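Local coordinates for methionine-binding protein (Coxiella burnetii, PDB 3TQW) that binds methionine in the cleft between its two lobes and probably delivers it to an ABC transporter as the periplasmic, lipid-attached substrate-binding component, at residues A[218-222]-A[223-227]; A[97-100]-A[101-105]. One frame throughout, in Å; residues are numbered along the deposited sequence.

Contact 1 of 2, residues A[218-222]-A[223-227]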
# COMPACT_ATOMS: atom_id res chain seq x y z
N SER A 218 10.70 -13.78 8.39
CA SER A 218 10.13 -15.01 8.93
C SER A 218 9.08 -14.75 10.01
O SER A 218 8.01 -15.37 10.01
CB SER A 218 11.24 -15.92 9.47
OG SER A 218 12.18 -16.22 8.46
N ALA A 219 9.38 -13.83 10.93
CA ALA A 219 8.43 -13.47 11.98
C ALA A 219 7.12 -12.93 11.41
O ALA A 219 6.04 -13.21 11.93
CB ALA A 219 9.05 -12.45 12.93
N LEU A 220 7.23 -12.13 10.35
CA LEU A 220 6.05 -11.57 9.68
C LEU A 220 5.19 -12.63 8.99
O LEU A 220 4.06 -12.36 8.61
CB LEU A 220 6.47 -10.47 8.69
CG LEU A 220 6.87 -9.16 9.35
CD1 LEU A 220 7.72 -8.28 8.43
CD2 LEU A 220 5.62 -8.43 9.83
N HIS A 221 5.74 -13.83 8.84
CA HIS A 221 4.98 -14.97 8.31
C HIS A 221 4.55 -15.94 9.41
O HIS A 221 4.01 -17.01 9.12
CB HIS A 221 5.80 -15.73 7.28
CG HIS A 221 6.09 -14.95 6.04
ND1 HIS A 221 7.35 -14.88 5.48
CD2 HIS A 221 5.29 -14.20 5.25
CE1 HIS A 221 7.31 -14.12 4.40
NE2 HIS A 221 6.07 -13.70 4.24
N SER A 222 4.79 -15.59 10.67
CA SER A 222 4.45 -16.48 11.77
C SER A 222 2.94 -16.64 11.93
O SER A 222 2.17 -15.77 11.51
CB SER A 222 5.03 -15.95 13.08
OG SER A 222 4.41 -14.73 13.44
N PRO A 223 2.51 -17.75 12.54
CA PRO A 223 1.09 -17.93 12.84
C PRO A 223 0.51 -16.74 13.61
O PRO A 223 -0.57 -16.27 13.27
CB PRO A 223 1.08 -19.18 13.73
CG PRO A 223 2.26 -19.96 13.26
CD PRO A 223 3.31 -18.94 12.90
N ALA A 224 1.23 -16.24 14.61
CA ALA A 224 0.72 -15.13 15.41
C ALA A 224 0.51 -13.85 14.59
O ALA A 224 -0.47 -13.12 14.79
CB ALA A 224 1.64 -14.85 16.60
N VAL A 225 1.43 -13.56 13.67
CA VAL A 225 1.28 -12.38 12.83
C VAL A 225 0.14 -12.57 11.82
O VAL A 225 -0.62 -11.64 11.56
CB VAL A 225 2.59 -12.00 12.10
CG1 VAL A 225 2.33 -10.92 11.06
CG2 VAL A 225 3.61 -11.50 13.11
N LEU A 226 0.00 -13.78 11.29
CA LEU A 226 -1.11 -14.06 10.39
C LEU A 226 -2.44 -13.92 11.12
O LEU A 226 -3.40 -13.35 10.59
CB LEU A 226 -1.00 -15.47 9.80
CG LEU A 226 0.24 -15.73 8.96
CD1 LEU A 226 0.32 -17.20 8.54
CD2 LEU A 226 0.24 -14.82 7.75
N SER A 227 -2.49 -14.42 12.34
CA SER A 227 -3.70 -14.31 13.16
C SER A 227 -4.02 -12.84 13.44
O SER A 227 -5.19 -12.43 13.37
CB SER A 227 -3.53 -15.10 14.46
OG SER A 227 -4.67 -14.97 15.28
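A219 meets V225 through its carbonyl oxygen, which lies 3.2 Å from V225 CG2 just where helix 211-220 gives way to helix 223-233. The same A219 O takes two donors from S222: the backbone N, and OG at 2.7 Å, which approaches in the carbonyl plane. L220 packs on A21 of helix 13-29 and T81 of strand 75-83, yet its CD2 comes within 4.3 Å of V225 CG1. L220 O, buried under that same methyl, finds no polar partner. H221 O lies 3.7 Å from L226 CD1, and the imidazole makes a weak hydrogen bond to K80 O. S222 is the N-cap of the second helix. With chi1 at 67°, S222 OG sits between its own N and carbonyl carbon, from where it accepts from V225 N (3.2 Å, 158° at the hydrogen) while giving its proton to A219 O. S222 O starts the helical pattern by accepting from L226 N at 3.0 Å. P223 fills the first turn, where a residue without an N-H costs no helical bond. One buried hydroxyl thus pairs with the A219 carbonyl of the ending helix and the V225 N-H of the starting one, and probably helps set how the two helices join.

Contact 2 of 2, residues A[97-100]-A[101-105]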
# COMPACT_ATOMS: atom_id res chain seq x y z
N THR A 97 -22.54 2.25 -11.19
CA THR A 97 -23.38 2.76 -12.27
C THR A 97 -24.00 4.12 -11.95
O THR A 97 -24.41 4.85 -12.85
CB THR A 97 -24.49 1.76 -12.67
OG1 THR A 97 -25.25 1.37 -11.52
CG2 THR A 97 -23.89 0.51 -13.31
N GLN A 98 -24.06 4.46 -10.66
CA GLN A 98 -24.65 5.73 -10.23
C GLN A 98 -23.82 6.96 -10.63
O GLN A 98 -24.30 8.09 -10.53
CB GLN A 98 -24.88 5.73 -8.72
CG GLN A 98 -25.83 4.65 -8.23
CD GLN A 98 -26.09 4.74 -6.73
OE1 GLN A 98 -25.16 4.67 -5.93
NE2 GLN A 98 -27.35 4.91 -6.36
N LEU A 99 -22.57 6.74 -11.05
CA LEU A 99 -21.71 7.86 -11.42
C LEU A 99 -22.33 8.72 -12.51
O LEU A 99 -22.74 8.20 -13.55
CB LEU A 99 -20.33 7.37 -11.87
CG LEU A 99 -19.37 6.97 -10.75
CD1 LEU A 99 -18.11 6.35 -11.34
CD2 LEU A 99 -19.03 8.18 -9.89
N LYS A 100 -22.39 10.02 -12.28
CA LYS A 100 -22.88 10.95 -13.29
C LYS A 100 -21.76 11.35 -14.24
O LYS A 100 -20.58 11.16 -13.94
CB LYS A 100 -23.47 12.19 -12.63
CG LYS A 100 -24.64 11.91 -11.69
CD LYS A 100 -24.98 13.13 -10.84
CE LYS A 100 -26.09 12.82 -9.84
NZ LYS A 100 -26.26 13.93 -8.86
N THR A 101 -22.15 11.91 -15.38
CA THR A 101 -21.18 12.44 -16.33
C THR A 101 -20.36 13.53 -15.67
O THR A 101 -20.91 14.42 -15.01
CB THR A 101 -21.90 13.00 -17.57
OG1 THR A 101 -22.66 11.97 -18.18
CG2 THR A 101 -20.89 13.55 -18.57
N GLY A 102 -19.05 13.47 -15.83
CA GLY A 102 -18.16 14.47 -15.27
C GLY A 102 -17.90 14.32 -13.78
O GLY A 102 -17.41 15.25 -13.13
N ALA A 103 -18.24 13.16 -13.23
CA ALA A 103 -18.01 12.90 -11.82
C ALA A 103 -16.51 12.95 -11.52
O ALA A 103 -15.70 12.65 -12.39
CB ALA A 103 -18.57 11.54 -11.43
N LYS A 104 -16.16 13.34 -10.30
CA LYS A 104 -14.75 13.42 -9.88
C LYS A 104 -14.30 12.14 -9.19
O LYS A 104 -14.95 11.67 -8.25
CB LYS A 104 -14.55 14.58 -8.91
CG LYS A 104 -14.97 15.94 -9.45
CD LYS A 104 -14.74 17.03 -8.42
CE LYS A 104 -14.91 18.41 -9.05
NZ LYS A 104 -14.70 19.50 -8.06
N ILE A 105 -13.19 11.60 -9.66
CA ILE A 105 -12.61 10.40 -9.08
C ILE A 105 -11.21 10.72 -8.56
O ILE A 105 -10.35 11.14 -9.33
CB ILE A 105 -12.46 9.28 -10.13
CG1 ILE A 105 -13.73 9.13 -10.97
CG2 ILE A 105 -12.09 7.97 -9.46
CD1 ILE A 105 -14.87 8.49 -10.23
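L99 lays its two methyls over A103 and I105, CD2 against A103 CB at 3.7 Å and CD1 against I105 CD1 at 4.0 Å. The leucine and isoleucine side chains cross at about a right angle, so they meet through their end methyls rather than along their lengths. In L99, CG lies anti to the carbonyl carbon and the chain then runs on extended, which brings the fork to A103 and the start of the strand. I105 answers by bending back at chi2, -73°, and this brings its CD1 to the leucine, 4.2 Å from L99 CD2 as well. A103 CB points toward the first segment, and besides L99 CD2 it lies 3.2 Å from K100 O.

K100 to A103 form a type II beta turn, which feeds the chain from the loop after strand 87-89 into strand 104-108 of the five-stranded sheet. Its closing bond runs from A103 N to K100 O over 3.2 Å; the donor stands above the carbonyl plane, 44° out of it, and the bond is bent, with 141° at the hydrogen. G102 occupies the third position with a positive phi, a conformation that suits glycine. On the outer side K100 and T101 are exposed, and the lysine chain stretches away from the turn. K147 binds the turn from the neighbouring loop: its NZ donates to L99 O, and its backbone is hydrogen-bonded to G102. Beyond the turn, I105 pairs through its backbone with K150 and V152 along strand 150-154, and its side chain touches I151, while L99 also packs on I93 and A103 on L149.

Overall arrangement
Contacts 1 and 2 lie on opposite sides of the chain's centre, with their own centres 41 Å apart and nearest atoms about 31 Å apart. They share no helix or strand. Residues 218-227 connect two helices beside the six-stranded sheet, whereas 97-105 lead a loop into the five-stranded one. Each is partly buried: L220 and V225 in contact 1 and L99, A103 and I105 in contact 2 are buried, while P223, A224, K100 and T101 are exposed. A serine hydroxyl joins the backbones in contact 1; in contact 2 a backbone bond closes the reversal, and the side chains contribute methyl contacts. Contact 1 is nearer the ligand, L220 being about 12 Å from the bound methionine, but neither supplies a pocket residue.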